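Local atomic coordinates of aldehyde dehydrogenase (Listeria monocytogenes, PDB entry 3K9D), a protein that probably oxidises or reduces aldehyde or oxo groups with NAD(H) or NADP(H), as an aldehyde dehydrogenase-like oxidoreductase. Residues A29-S32 with Q33-D37; H277-S280 with D281-V285; V307-I310 with A311-G315; G435-N438 with L439-I442. All blocks are in the same frame, centred on the assembly; numbering follows the deposited sequence.

Interaction 1 (A29-S32 with Q33-D37)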
# COMPACT_ATOMS: atom_id res chain seq x y z
N ALA A 29 -13.20 16.79 5.47
CA ALA A 29 -13.91 15.88 4.55
C ALA A 29 -15.18 16.49 3.91
O ALA A 29 -15.63 16.03 2.87
CB ALA A 29 -14.24 14.56 5.26
N ALA A 30 -15.75 17.51 4.55
CA ALA A 30 -16.91 18.22 3.99
C ALA A 30 -16.52 19.36 3.03
O ALA A 30 -17.36 19.85 2.26
CB ALA A 30 -17.79 18.74 5.12
N MET A 31 -15.26 19.80 3.10
CA MET A 31 -14.80 20.94 2.30
C MET A 31 -14.60 20.60 0.83
O MET A 31 -14.23 19.47 0.49
CB MET A 31 -13.47 21.49 2.85
CG MET A 31 -13.47 21.85 4.32
SD MET A 31 -11.93 22.69 4.80
CE MET A 31 -12.43 23.26 6.40
N SER A 32 -14.81 21.59 -0.04
CA SER A 32 -14.60 21.41 -1.48
C SER A 32 -13.11 21.43 -1.82
O SER A 32 -12.27 21.68 -0.95
CB SER A 32 -15.35 22.48 -2.27
OG SER A 32 -14.57 23.66 -2.38
N GLN A 33 -12.78 21.17 -3.10
CA GLN A 33 -11.39 21.21 -3.57
C GLN A 33 -10.81 22.62 -3.42
O GLN A 33 -9.66 22.79 -3.02
CB GLN A 33 -11.27 20.76 -5.03
CG GLN A 33 -9.81 20.69 -5.55
CD GLN A 33 -9.06 19.47 -5.04
OE1 GLN A 33 -9.39 18.34 -5.39
NE2 GLN A 33 -8.03 19.71 -4.22
N GLN A 34 -11.64 23.61 -3.74
CA GLN A 34 -11.31 25.03 -3.59
C GLN A 34 -10.93 25.40 -2.15
O GLN A 34 -9.85 25.95 -1.92
CB GLN A 34 -12.46 25.90 -4.10
CG GLN A 34 -12.61 25.92 -5.64
CD GLN A 34 -13.40 24.73 -6.23
OE1 GLN A 34 -13.73 23.76 -5.54
NE2 GLN A 34 -13.71 24.82 -7.53
N GLN A 35 -11.80 25.07 -1.19
CA GLN A 35 -11.53 25.28 0.24
C GLN A 35 -10.26 24.58 0.75
O GLN A 35 -9.45 25.19 1.46
CB GLN A 35 -12.74 24.89 1.08
CG GLN A 35 -13.85 25.95 1.11
CD GLN A 35 -15.18 25.39 1.60
OE1 GLN A 35 -15.98 26.09 2.22
NE2 GLN A 35 -15.43 24.13 1.31
N ILE A 36 -10.07 23.31 0.39
CA ILE A 36 -8.81 22.58 0.69
C ILE A 36 -7.55 23.28 0.14
O ILE A 36 -6.56 23.46 0.88
CB ILE A 36 -8.87 21.08 0.18
CG1 ILE A 36 -9.88 20.25 1.01
CG2 ILE A 36 -7.46 20.43 0.03
CD1 ILE A 36 -9.43 19.82 2.41
N ASP A 37 -7.60 23.67 -1.14
CA ASP A 37 -6.44 24.24 -1.84
C ASP A 37 -6.04 25.60 -1.29
O ASP A 37 -4.85 25.94 -1.31
CB ASP A 37 -6.69 24.34 -3.35
CG ASP A 37 -6.71 22.98 -4.03
OD1 ASP A 37 -6.26 21.99 -3.40
OD2 ASP A 37 -7.21 22.89 -5.18
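S32 O and I36 N are joined by a nearly straight hydrogen bond (3.0 Å, 174°) in the first turn of helix 33-49, on the packed side of this short stretch; Q34 and Q35 lie on the exposed side. On the packed side I36 CG1 also lies 3.4 Å from S32 O. Behind it M31 CB comes to 4.2 Å from I36 CG1. The rest of the methionine turns away from the helix: with CG anti to the carbonyl carbon (chi1 -54°) and the chain extended beyond it, the thioether runs out to P168, while buried I36 also rests on I91. S32 is the N-cap of the helix, and M31 and I36, the residue before the cap and the fourth after it, occupy the two positions of a hydrophobic staple. The capping itself is the looser part. S32 OG, placed between the backbone N and the carbonyl carbon, accepts from Q35 N in a straight but weak bond of 3.3 Å. On the exposed flank Q34, its chain bent at chi2, brings OE1 back to within 3.3 Å of S32 OG, and Q35 CB lies 3.9 Å from M31 CB. Q33 turns to the other flank, where its NE2 donates to D37 OD1 (3.0 Å) on the syn side, 33° out of the carboxylate plane. Q33 OE1 takes the backbone N-H of T90, so both ends of the Q33 amide are occupied and its rotation is fixed. D37 OD1 has a second partner in K134, with which it forms a salt bridge.

Interaction 2 (H277-S280 with D281-V285)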
# COMPACT_ATOMS: atom_id res chain seq x y z
N HIS A 277 39.24 14.84 -1.41
CA HIS A 277 40.42 14.31 -0.78
C HIS A 277 40.36 12.80 -0.64
O HIS A 277 39.50 12.25 0.06
CB HIS A 277 40.63 14.92 0.61
CG HIS A 277 41.94 14.59 1.23
ND1 HIS A 277 43.15 14.93 0.65
CD2 HIS A 277 42.25 13.96 2.39
CE1 HIS A 277 44.14 14.53 1.43
NE2 HIS A 277 43.62 13.95 2.50
N PHE A 278 41.30 12.14 -1.32
CA PHE A 278 41.42 10.70 -1.32
C PHE A 278 42.27 10.27 -0.13
O PHE A 278 43.38 10.78 0.08
CB PHE A 278 42.02 10.22 -2.63
CG PHE A 278 41.06 10.26 -3.79
CD1 PHE A 278 40.33 9.13 -4.14
CD2 PHE A 278 40.87 11.43 -4.51
CE1 PHE A 278 39.44 9.17 -5.20
CE2 PHE A 278 39.98 11.48 -5.57
CZ PHE A 278 39.26 10.34 -5.92
N LEU A 279 41.71 9.37 0.66
CA LEU A 279 42.36 8.87 1.85
C LEU A 279 43.38 7.83 1.43
O LEU A 279 43.20 7.17 0.41
CB LEU A 279 41.31 8.24 2.78
CG LEU A 279 40.31 9.24 3.36
CD1 LEU A 279 39.39 8.53 4.32
CD2 LEU A 279 41.06 10.36 4.08
N SER A 280 44.43 7.70 2.24
CA SER A 280 45.43 6.66 2.04
C SER A 280 44.84 5.38 2.61
O SER A 280 43.83 5.43 3.31
CB SER A 280 46.73 7.02 2.76
OG SER A 280 46.66 6.65 4.12
N ASP A 281 45.46 4.24 2.32
CA ASP A 281 45.02 2.95 2.89
C ASP A 281 44.88 3.02 4.41
O ASP A 281 43.82 2.67 4.95
CB ASP A 281 45.98 1.82 2.48
CG ASP A 281 45.65 0.50 3.17
OD1 ASP A 281 44.59 -0.09 2.87
OD2 ASP A 281 46.46 0.07 4.01
N ALA A 282 45.91 3.52 5.09
CA ALA A 282 45.91 3.61 6.55
C ALA A 282 44.83 4.57 7.09
O ALA A 282 44.16 4.26 8.07
CB ALA A 282 47.30 4.00 7.07
N GLU A 283 44.66 5.72 6.43
CA GLU A 283 43.62 6.68 6.81
C GLU A 283 42.22 6.11 6.58
O GLU A 283 41.32 6.35 7.38
CB GLU A 283 43.75 7.97 6.00
CG GLU A 283 45.03 8.73 6.27
CD GLU A 283 45.16 9.95 5.39
OE1 GLU A 283 44.90 9.84 4.17
OE2 GLU A 283 45.52 11.01 5.93
N ALA A 284 42.04 5.39 5.47
CA ALA A 284 40.78 4.72 5.15
C ALA A 284 40.44 3.65 6.19
O ALA A 284 39.30 3.53 6.58
CB ALA A 284 40.83 4.11 3.76
N VAL A 285 41.45 2.90 6.61
CA VAL A 285 41.29 1.91 7.68
C VAL A 285 40.96 2.56 9.03
O VAL A 285 40.09 2.08 9.76
CB VAL A 285 42.54 1.01 7.82
CG1 VAL A 285 42.51 0.20 9.11
CG2 VAL A 285 42.65 0.07 6.63
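E283 reaches back along the chain from the first turn of helix 281-291 and brings its carboxylate to the S280 backbone N. Its CG is anti to the carbonyl carbon (chi1 -65°) and the next bond is extended, which places OE1 at S280 N in a bond of 2.9 Å and 168° that uses the anti lone pair, away from the other oxygen. In return S280 OG accepts from E283 N at 3.2 Å and 171°, and the methylene E283 CG lies 3.4 Å from that OG. These reciprocal bonds make a capping box with S280 as N-cap, and A284 N adds the first helical bond to S280 O (2.8 Å). The box sits where strand 276-278, outermost within this chain in the parallel sheet, hands over to the helical part of a beta-alpha-beta crossover that returns as strand 324-328. L279 runs at a slant past E283, with L279 CD2 3.9 Å from E283 OE1, and L279 CB also touches A284 CB (4.3 Å). Behind this pair L279 rests on L325 and L316, and A284 on A327. The H277 ring comes up beside the carboxylate, its NE2 4.6 Å from E283 OE1, too far for a contact; if protonated, the imidazole would probably favour the negative charge there.

Interaction 3 (V307-I310 with A311-G315)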
# COMPACT_ATOMS: atom_id res chain seq x y z
N VAL A 307 33.58 17.76 6.91
CA VAL A 307 34.80 16.98 6.66
C VAL A 307 35.82 17.15 7.78
O VAL A 307 36.38 16.16 8.27
CB VAL A 307 35.43 17.37 5.30
CG1 VAL A 307 36.87 16.88 5.17
CG2 VAL A 307 34.57 16.80 4.16
N GLN A 308 36.04 18.40 8.19
CA GLN A 308 36.99 18.72 9.25
C GLN A 308 36.57 18.10 10.57
O GLN A 308 37.40 17.50 11.24
CB GLN A 308 37.15 20.24 9.40
CG GLN A 308 37.93 20.90 8.26
CD GLN A 308 39.27 20.23 8.02
OE1 GLN A 308 40.05 20.01 8.95
NE2 GLN A 308 39.54 19.89 6.77
N HIS A 309 35.29 18.20 10.90
CA HIS A 309 34.73 17.67 12.16
C HIS A 309 34.96 16.16 12.29
O HIS A 309 35.43 15.68 13.33
CB HIS A 309 33.23 17.99 12.23
CG HIS A 309 32.57 17.56 13.50
ND1 HIS A 309 32.38 18.41 14.56
CD2 HIS A 309 32.03 16.37 13.87
CE1 HIS A 309 31.76 17.77 15.54
NE2 HIS A 309 31.54 16.53 15.14
N ILE A 310 34.64 15.44 11.21
CA ILE A 310 34.82 13.99 11.10
C ILE A 310 36.30 13.60 11.16
O ILE A 310 36.67 12.64 11.84
CB ILE A 310 34.19 13.45 9.78
CG1 ILE A 310 32.67 13.63 9.79
CG2 ILE A 310 34.55 11.98 9.54
CD1 ILE A 310 32.03 13.62 8.41
N ALA A 311 37.12 14.37 10.46
CA ALA A 311 38.55 14.16 10.43
C ALA A 311 39.12 14.26 11.84
O ALA A 311 39.92 13.41 12.23
CB ALA A 311 39.24 15.14 9.49
N ASN A 312 38.69 15.27 12.59
CA ASN A 312 39.09 15.44 13.98
C ASN A 312 38.65 14.28 14.86
O ASN A 312 39.43 13.78 15.67
CB ASN A 312 38.53 16.75 14.55
CG ASN A 312 39.28 17.99 14.05
OD1 ASN A 312 40.38 17.89 13.48
ND2 ASN A 312 38.69 19.16 14.28
N LEU A 313 37.39 13.86 14.70
CA LEU A 313 36.83 12.73 15.45
C LEU A 313 37.62 11.42 15.21
O LEU A 313 37.87 10.66 16.15
CB LEU A 313 35.35 12.53 15.11
CG LEU A 313 34.33 13.49 15.75
CD1 LEU A 313 32.96 13.29 15.11
CD2 LEU A 313 34.26 13.28 17.25
N ALA A 314 38.03 11.21 13.97
CA ALA A 314 38.73 9.98 13.57
C ALA A 314 40.24 10.11 13.71
O ALA A 314 40.97 9.15 13.43
CB ALA A 314 38.35 9.60 12.15
N GLY A 315 40.70 11.29 14.13
CA GLY A 315 42.12 11.55 14.32
C GLY A 315 42.88 11.66 13.01
O GLY A 315 44.07 11.36 12.95
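The imidazole of H309 and the amide of N312 are the flat groups here, each met by one neighbour along helix 307-313. L313 CD1 approaches the imidazole at a slant, 3.4 Å from H309 CD2 and 3.5 Å from H309 NE2. The histidine has CG anti to its backbone N (chi1 -177°), so the ring leans along the helix toward the leucine one turn on. One face of the N312 amide receives a carbonyl: Q308 O stands directly over N312 CG at 3.4 Å, and the same oxygen accepts the backbone bond from N312 N (2.9 Å). Similar bonds join V307 to A311, H309 to L313 and I310 to A314, the last at 2.9 Å between A314 N and I310 O. There the helix ends in a Schellman motif: G315 has positive phi (72°), and its N makes a weak bond of 3.2 Å to N312 O. V307, I310 and A314 are buried, I310 and A314 on L287 of helix 281-291 and V307 on V318 and P345; exposed L313 touches F290. Q308 NE2 binds V318 O in the loop that follows the helix.

Interaction 4 (G435-N438 with L439-I442)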
# COMPACT_ATOMS: atom_id res chain seq x y z
N GLY A 435 3.12 11.45 -2.49
CA GLY A 435 2.37 12.70 -2.51
C GLY A 435 0.91 12.41 -2.28
O GLY A 435 0.57 11.37 -1.71
N PRO A 436 0.03 13.33 -2.73
CA PRO A 436 -1.43 13.26 -2.56
C PRO A 436 -2.07 11.93 -2.97
O PRO A 436 -2.90 11.39 -2.25
CB PRO A 436 -1.94 14.39 -3.45
CG PRO A 436 -0.85 15.40 -3.37
CD PRO A 436 0.42 14.57 -3.42
N GLU A 437 -1.63 11.40 -4.12
CA GLU A 437 -2.20 10.18 -4.70
C GLU A 437 -1.90 8.89 -3.93
O GLU A 437 -2.44 7.84 -4.26
CB GLU A 437 -1.78 10.06 -6.17
CG GLU A 437 -2.47 11.07 -7.09
CD GLU A 437 -2.09 10.92 -8.56
OE1 GLU A 437 -2.34 11.88 -9.32
OE2 GLU A 437 -1.56 9.86 -8.96
N ASN A 438 -1.03 8.98 -2.92
CA ASN A 438 -0.79 7.88 -1.99
C ASN A 438 -1.56 8.04 -0.68
O ASN A 438 -1.41 7.24 0.26
CB ASN A 438 0.70 7.78 -1.66
CG ASN A 438 1.56 7.68 -2.90
OD1 ASN A 438 2.02 8.68 -3.42
ND2 ASN A 438 1.75 6.47 -3.40
N LEU A 439 -2.35 9.11 -0.60
CA LEU A 439 -3.03 9.50 0.64
C LEU A 439 -4.53 9.71 0.46
O LEU A 439 -5.17 10.40 1.26
CB LEU A 439 -2.36 10.75 1.24
CG LEU A 439 -0.91 10.49 1.67
CD1 LEU A 439 -0.16 11.80 1.72
CD2 LEU A 439 -0.83 9.73 3.03
N PHE A 440 -5.07 9.15 -0.61
CA PHE A 440 -6.51 8.91 -0.71
C PHE A 440 -6.79 7.56 -1.35
O PHE A 440 -5.98 7.07 -2.15
CB PHE A 440 -7.30 10.07 -1.36
CG PHE A 440 -6.99 10.33 -2.81
CD1 PHE A 440 -7.69 9.67 -3.82
CD2 PHE A 440 -6.03 11.26 -3.17
CE1 PHE A 440 -7.41 9.91 -5.16
CE2 PHE A 440 -5.75 11.53 -4.51
CZ PHE A 440 -6.43 10.85 -5.51
N ASN A 441 -7.91 6.96 -0.96
CA ASN A 441 -8.45 5.77 -1.60
C ASN A 441 -9.41 6.21 -2.70
O ASN A 441 -9.99 7.28 -2.62
CB ASN A 441 -9.25 4.91 -0.60
CG ASN A 441 -8.40 4.24 0.45
OD1 ASN A 441 -8.75 4.26 1.63
ND2 ASN A 441 -7.29 3.60 0.04
N ILE A 442 -9.59 5.37 -3.71
CA ILE A 442 -10.63 5.61 -4.70
C ILE A 442 -11.86 4.73 -4.44
O ILE A 442 -11.77 3.50 -4.40
CB ILE A 442 -10.09 5.41 -6.13
CG1 ILE A 442 -8.95 6.43 -6.39
CG2 ILE A 442 -11.21 5.49 -7.16
CD1 ILE A 442 -8.90 7.02 -7.78
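P436 O is met by two groups of the following residues. L439 N donates to it at 2.9 Å, from well above the carbonyl plane, and the F440 ring brings CD2 to 3.3 Å from it. The bond spans three residues, as in a 3-10 turn, and a second one of the same kind joins N438 N to G435 O. The N438 side chain folds back over this turn: its OD1 accepts from G435 N (3.1 Å, 169°), while N438 ND2 binds D432. F440 has CG between its backbone N and carbonyl carbon (chi1 66°), which swings the ring back over the turn, where CE2 also lies 3.8 Å from E437 CA. The E437 chain runs beside the ring in the same direction, its CG 4.2 Å from F440 CE2, the carboxylate and ring planes 69° apart. L439 CD1 lies 3.5 Å from G435 O, and the L439 side chain is buried against L109 and I131. The turn leads into strand 440-447, which pairs antiparallel with strand 102-116; N441 OD1 accepts from A424 N and I442 O bonds S431 OG, both of the second subunit. The off-axis approach of its backbone donor to P436 O is consistent with a bond set by the tight turn rather than by lone-pair direction, and the two bonds between G435 and N438 tie that turn through backbone and side chain together.

Overall arrangement
The four contacts are local turns at the ends or beginnings of regular elements, in two groups about 44 to 57 Å apart between centres. Interactions 1 and 4 lie about 15 Å apart on one side of the chain's centre; interaction 2 and interaction 3, about 13 Å apart on the other, belong to successive helices between strands 276-278 and 324-328, and those helices pack together. Interactions 1 and 2 are surface helix starts, both serine-capped, but a carboxylate closes the cap only in the second. Interactions 3 and 4 are both partly buried: interaction 3 ends a helix by backbone bonds and a glycine, whereas interaction 4 starts a strand with an asparagine-braced turn and alone reaches the second subunit.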